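Local coordinates for Bacint_00347 (Bacteroides intestinalis DSM 17393, PDB 5MUM), which probably hydrolyses glycosidic bonds, apparently as a rhamnosidase-type glycoside hydrolase built on a beta-propeller with an unusually placed active site, at residues V29-G34 and Q423-L428; D65-L70 and Q86-V91. All coordinates share one frame; numbering follows the deposited sequence.

Interaction 1 of 2, residues V29-G34 and Q423-L428; sequences VEVGNG and QPVYVL
Val29-Gly34 and Gln423-Leu428 pair antiparallel where the two ends of the chain meet in one sheet, consistent with the Velcro-type closure of a beta-propeller; strand 403-407 completes the sheet on the far side of 423-429. Val29 and Val427 exchange two backbone hydrogen bonds, the shorter from Val29 N to Val427 O at 2.7 Å. Farther along, Val31 N donates to Val425 O (2.8 Å) while Gly32 O accepts from Val425 N, so two consecutive residues face a single one. This is a beta bulge, and it shifts the register by one before Gly34 and Gln423 pair again. With the twist at the bulge, the CB of Val31 leans toward the partner strand and sits 4.1 Å from Val425 CG1. Where Gly34 lacks a side chain, Val425 CG2 rests 4.0 Å from Gly34 N. Val31 and Val425 also pack on Ile59 and Tyr61 of strand 56-62, which ties the closing sheet to the neighbouring one.

The other surface of the sheet carries Glu30 and Tyr426, with Pro424 beside them. With its CG anti to the carbonyl carbon (chi1 -59°), Tyr426 swings its ring along the edge strand, where CD1 lies 3.6 Å from Glu30 CA. Glu30 reaches outward on an extended chain, its carboxylate turned 41° from the plane of that ring, and OE2 approaches the pyrrolidine of Pro424. Asn33 OD1 meets the same proline from nearer its backbone, 3.5 Å from Pro424 CA. A single water joins the two outer ends, bonded to Tyr426 OH at 2.7 Å and donating a weak hydrogen bond to Glu30 OE1.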
loop_
_atom_site.group_PDB
_atom_site.type_symbol
_atom_site.label_atom_id
_atom_site.label_comp_id
_atom_site.label_asym_id
_atom_site.label_seq_id
_atom_site.Cartn_x
_atom_site.Cartn_y
_atom_site.Cartn_z
ATOM N N VAL A 29 -11.835 2.828 17.100
ATOM C CA VAL A 29 -11.333 2.024 18.217
ATOM C C VAL A 29 -9.934 2.477 18.547
ATOM O O VAL A 29 -8.991 2.262 17.762
ATOM C CB VAL A 29 -11.334 0.525 17.861
ATOM C CG1 VAL A 29 -10.831 -0.319 19.031
ATOM C CG2 VAL A 29 -12.718 0.088 17.421
ATOM N N GLU A 30 -9.767 3.073 19.721
ATOM C CA GLU A 30 -8.461 3.584 20.109
ATOM C C GLU A 30 -7.486 2.453 20.399
ATOM O O GLU A 30 -7.860 1.436 21.002
ATOM C CB GLU A 30 -8.605 4.526 21.313
ATOM C CG GLU A 30 -7.324 5.255 21.692
ATOM C CD GLU A 30 -7.590 6.430 22.635
ATOM O OE1 GLU A 30 -8.733 6.567 23.133
ATOM O OE2 GLU A 30 -6.673 7.240 22.857
ATOM N N VAL A 31 -6.250 2.624 19.942
ATOM C CA VAL A 31 -5.210 1.646 20.146
ATOM C C VAL A 31 -4.230 2.173 21.179
ATOM O O VAL A 31 -4.054 1.583 22.248
ATOM C CB VAL A 31 -4.483 1.316 18.833
ATOM C CG1 VAL A 31 -3.407 0.264 19.064
ATOM C CG2 VAL A 31 -5.483 0.855 17.785
ATOM N N GLY A 32 -3.577 3.280 20.865
ATOM C CA GLY A 32 -2.513 3.814 21.709
ATOM C C GLY A 32 -1.872 4.972 20.984
ATOM O O GLY A 32 -2.115 5.166 19.779
ATOM N N ASN A 33 -1.039 5.732 21.688
ATOM C CA ASN A 33 -0.458 6.937 21.123
ATOM C C ASN A 33 0.705 6.591 20.212
ATOM O O ASN A 33 1.539 5.746 20.556
ATOM C CB ASN A 33 -0.005 7.890 22.219
ATOM C CG ASN A 33 -1.162 8.597 22.924
ATOM O OD1 ASN A 33 -2.306 8.621 22.467
ATOM N ND2 ASN A 33 -0.832 9.236 24.043
ATOM N N GLY A 34 0.744 7.223 19.038
ATOM C CA GLY A 34 1.821 7.033 18.092
ATOM C C GLY A 34 2.503 8.323 17.717
ATOM O O GLY A 34 1.974 9.425 17.924
ATOM N N GLN A 423 -0.224 11.344 18.872
ATOM C CA GLN A 423 -1.648 11.364 18.707
ATOM C C GLN A 423 -2.116 9.938 18.736
ATOM O O GLN A 423 -1.392 9.033 18.310
ATOM C CB GLN A 423 -2.075 12.049 17.411
ATOM C CG GLN A 423 -1.707 13.510 17.321
ATOM C CD GLN A 423 -2.403 14.355 18.395
ATOM O OE1 GLN A 423 -3.603 14.238 18.564
ATOM N NE2 GLN A 423 -1.649 15.191 19.103
ATOM N N PRO A 424 -3.327 9.720 19.257
ATOM C CA PRO A 424 -3.850 8.373 19.299
ATOM C C PRO A 424 -3.946 7.723 17.911
ATOM O O PRO A 424 -4.430 8.350 16.949
ATOM C CB PRO A 424 -5.251 8.552 19.850
ATOM C CG PRO A 424 -5.280 9.890 20.520
ATOM C CD PRO A 424 -4.195 10.707 19.944
ATOM N N VAL A 425 -3.498 6.478 17.843
ATOM C CA VAL A 425 -3.782 5.581 16.729
ATOM C C VAL A 425 -5.145 4.952 16.939
ATOM O O VAL A 425 -5.465 4.481 18.035
ATOM C CB VAL A 425 -2.687 4.500 16.623
ATOM C CG1 VAL A 425 -3.018 3.436 15.581
ATOM C CG2 VAL A 425 -1.357 5.156 16.314
ATOM N N TYR A 426 -5.959 4.942 15.893
ATOM C CA TYR A 426 -7.249 4.279 15.917
ATOM C C TYR A 426 -7.336 3.259 14.823
ATOM O O TYR A 426 -6.680 3.394 13.788
ATOM C CB TYR A 426 -8.372 5.273 15.665
ATOM C CG TYR A 426 -8.476 6.401 16.643
ATOM C CD1 TYR A 426 -9.175 6.248 17.844
ATOM C CD2 TYR A 426 -7.900 7.642 16.360
ATOM C CE1 TYR A 426 -9.297 7.303 18.743
ATOM C CE2 TYR A 426 -8.002 8.686 17.249
ATOM C CZ TYR A 426 -8.694 8.511 18.435
ATOM O OH TYR A 426 -8.784 9.568 19.278
ATOM N N VAL A 427 -8.166 2.253 15.030
ATOM C CA VAL A 427 -8.716 1.503 13.924
ATOM C C VAL A 427 -10.107 2.053 13.727
ATOM O O VAL A 427 -10.908 2.056 14.658
ATOM C CB VAL A 427 -8.769 -0.003 14.179
ATOM C CG1 VAL A 427 -9.452 -0.719 13.016
ATOM C CG2 VAL A 427 -7.357 -0.509 14.395
ATOM N N LEU A 428 -10.382 2.531 12.519
ATOM C CA LEU A 428 -11.691 3.035 12.143
ATOM C C LEU A 428 -12.382 1.882 11.413
ATOM O O LEU A 428 -11.935 1.451 10.348
ATOM C CB LEU A 428 -11.563 4.284 11.269
ATOM C CG LEU A 428 -12.835 5.154 11.111
ATOM C CD1 LEU A 428 -12.502 6.418 10.351
ATOM C CD2 LEU A 428 -13.935 4.446 10.386
HETATM O O HOH W 1 -9.071 9.191 21.926
#

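Interaction 2 of 2, residues D65-L70 and Q86-V91; sequences DGYLVL and QYKGNV
Gly66 O takes one hydrogen bond, from Gly89 N at 2.8 Å and nearly along the C=O axis, and is also approached by Lys88 CA at 3.2 Å in a CA-H...O contact, with Lys88 CG close by. Tyr87 O shows the same pattern reversed, accepting from Leu68 N at 2.8 Å while Tyr67 CA approaches it at 3.4 Å. Between them, Tyr67 and Lys88 form an antiparallel, non-hydrogen-bonded pair with both side chains on one face. With CG roughly anti to the backbone N (chi1 -151°) and the chain extended beyond it, Lys88 lays CG over the Tyr67 ring, 4.3 Å from the centroid and 4° off the normal, a CH-pi contact. Gly66, at phi 93°, closes the turn leading into strand 67-74, and Val91 CG1 rests 3.8 Å from its CA. Asp63 OD1 secures the same turn through Asp65 N and Tyr67 N. Past the corner at Gln86, strand 87-88 carries the pairing begun by strand 81-85 on to the start of strand 67-74.

At the end of the lysine, CE comes within 3.1 Å of Asp65 O, and a water bridges that carbonyl and, weakly, NZ. Lys88 therefore behaves as two groups in one: an apolar stem crossing the Tyr67 ring, and a probably charged ammonium group, which would make the CE hydrogens more positive and suit their approach to Asp65 O.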
loop_
_atom_site.group_PDB
_atom_site.type_symbol
_atom_site.label_atom_id
_atom_site.label_comp_id
_atom_site.label_asym_id
_atom_site.label_seq_id
_atom_site.Cartn_x
_atom_site.Cartn_y
_atom_site.Cartn_z
ATOM N N ASP A 65 8.024 7.889 21.023
ATOM C CA ASP A 65 9.480 7.857 21.171
ATOM C C ASP A 65 10.189 7.152 20.048
ATOM O O ASP A 65 11.432 7.019 20.091
ATOM C CB ASP A 65 9.832 7.192 22.488
ATOM C CG ASP A 65 9.203 7.901 23.662
ATOM O OD1 ASP A 65 9.414 9.110 23.790
ATOM O OD2 ASP A 65 8.462 7.265 24.415
ATOM N N GLY A 66 9.438 6.701 19.038
ATOM C CA GLY A 66 10.048 6.133 17.850
ATOM C C GLY A 66 10.206 4.652 17.912
ATOM O O GLY A 66 10.835 4.094 17.027
ATOM N N TYR A 67 9.678 3.993 18.965
ATOM C CA TYR A 67 9.737 2.537 19.040
ATOM C C TYR A 67 8.636 1.921 18.233
ATOM O O TYR A 67 7.507 2.386 18.274
ATOM C CB TYR A 67 9.636 1.988 20.474
ATOM C CG TYR A 67 10.858 2.271 21.249
ATOM C CD1 TYR A 67 11.031 3.500 21.848
ATOM C CD2 TYR A 67 11.886 1.321 21.347
ATOM C CE1 TYR A 67 12.199 3.803 22.535
ATOM C CE2 TYR A 67 13.056 1.602 22.042
ATOM C CZ TYR A 67 13.201 2.850 22.641
ATOM O OH TYR A 67 14.344 3.163 23.343
ATOM N N LEU A 68 9.001 0.824 17.579
ATOM C CA LEU A 68 8.051 -0.054 16.921
ATOM C C LEU A 68 7.224 -0.742 17.970
ATOM O O LEU A 68 7.776 -1.494 18.798
ATOM C CB LEU A 68 8.793 -1.088 16.085
ATOM C CG LEU A 68 8.002 -2.283 15.535
ATOM C CD1 LEU A 68 6.939 -1.765 14.623
ATOM C CD2 LEU A 68 8.961 -3.180 14.790
ATOM N N VAL A 69 5.920 -0.485 17.919
ATOM C CA VAL A 69 4.935 -1.121 18.757
ATOM C C VAL A 69 4.139 -2.106 17.920
ATOM O O VAL A 69 3.786 -1.806 16.753
ATOM C CB VAL A 69 3.963 -0.077 19.362
ATOM C CG1 VAL A 69 2.837 -0.742 20.155
ATOM C CG2 VAL A 69 4.740 0.897 20.229
ATOM N N LEU A 70 3.862 -3.265 18.517
ATOM C CA LEU A 70 2.965 -4.278 17.947
ATOM C C LEU A 70 1.759 -4.396 18.831
ATOM O O LEU A 70 1.873 -4.330 20.061
ATOM C CB LEU A 70 3.598 -5.643 17.906
ATOM C CG LEU A 70 4.903 -5.758 17.148
ATOM C CD1 LEU A 70 5.497 -7.128 17.308
ATOM C CD2 LEU A 70 4.626 -5.399 15.690
ATOM N N GLN A 86 11.914 -4.048 20.824
ATOM C CA GLN A 86 13.276 -3.585 21.000
ATOM C C GLN A 86 13.723 -2.573 19.938
ATOM O O GLN A 86 14.779 -1.981 20.088
ATOM C CB GLN A 86 14.245 -4.768 21.066
ATOM C CG GLN A 86 14.368 -5.624 19.811
ATOM C CD GLN A 86 13.373 -6.766 19.731
ATOM O OE1 GLN A 86 12.158 -6.579 19.931
ATOM N NE2 GLN A 86 13.871 -7.944 19.344
ATOM N N TYR A 87 12.941 -2.382 18.872
ATOM C CA TYR A 87 13.404 -1.605 17.735
ATOM C C TYR A 87 12.853 -0.198 17.707
ATOM O O TYR A 87 11.682 0.020 17.943
ATOM C CB TYR A 87 13.006 -2.323 16.462
ATOM C CG TYR A 87 13.576 -3.688 16.385
ATOM C CD1 TYR A 87 14.937 -3.875 16.252
ATOM C CD2 TYR A 87 12.761 -4.810 16.454
ATOM C CE1 TYR A 87 15.480 -5.148 16.212
ATOM C CE2 TYR A 87 13.282 -6.087 16.374
ATOM C CZ TYR A 87 14.625 -6.260 16.264
ATOM O OH TYR A 87 15.146 -7.527 16.169
ATOM N N LYS A 88 13.713 0.747 17.363
ATOM C CA LYS A 88 13.364 2.137 17.171
ATOM C C LYS A 88 13.527 2.425 15.681
ATOM O O LYS A 88 14.348 1.780 15.033
ATOM C CB LYS A 88 14.336 2.978 17.976
ATOM C CG LYS A 88 13.818 4.295 18.483
ATOM C CD LYS A 88 14.921 4.932 19.299
ATOM C CE LYS A 88 14.439 6.171 20.005
ATOM N NZ LYS A 88 15.619 6.801 20.636
ATOM N N GLY A 89 12.713 3.305 15.113
ATOM C CA GLY A 89 12.853 3.637 13.712
ATOM C C GLY A 89 13.235 5.104 13.590
ATOM O O GLY A 89 12.990 5.879 14.515
ATOM N N ASN A 90 13.771 5.479 12.429
ATOM C CA ASN A 90 14.046 6.858 12.092
ATOM C C ASN A 90 12.724 7.545 11.699
ATOM O O ASN A 90 12.468 7.859 10.531
ATOM C CB ASN A 90 15.106 6.972 10.975
ATOM C CG ASN A 90 15.451 8.420 10.657
ATOM O OD1 ASN A 90 15.735 8.771 9.510
ATOM N ND2 ASN A 90 15.302 9.277 11.642
ATOM N N VAL A 91 11.919 7.827 12.702
ATOM C CA VAL A 91 10.597 8.392 12.489
ATOM C C VAL A 91 10.566 9.788 11.910
ATOM O O VAL A 91 9.526 10.221 11.420
ATOM C CB VAL A 91 9.751 8.338 13.758
ATOM C CG1 VAL A 91 9.510 6.888 14.161
ATOM C CG2 VAL A 91 10.405 9.135 14.875
HETATM O O HOH W 2 13.410 8.061 22.210
#

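How the interactions relate
The two contacts lie on the same side of the chain's centre, with their own centres 16 Å apart and nearest atoms about 6 Å apart, so they do not touch. Interaction 2 is nested inside the long loop that interaction 1 closes: the segments of interaction 1 lie 389 residues apart at their closest ends, whereas interaction 2 spans only a local excursion through strand 81-85. Strand 67-74 of interaction 2 shares its four-stranded sheet with strand 56-62, which packs against the sheet of interaction 1. Tyr61 meets side chains of interaction 1 and bonds through its backbone to Val69. Together they illustrate two scales of propeller construction: terminal pairing that appears to close the ring, and short-range pairing at the end of one blade.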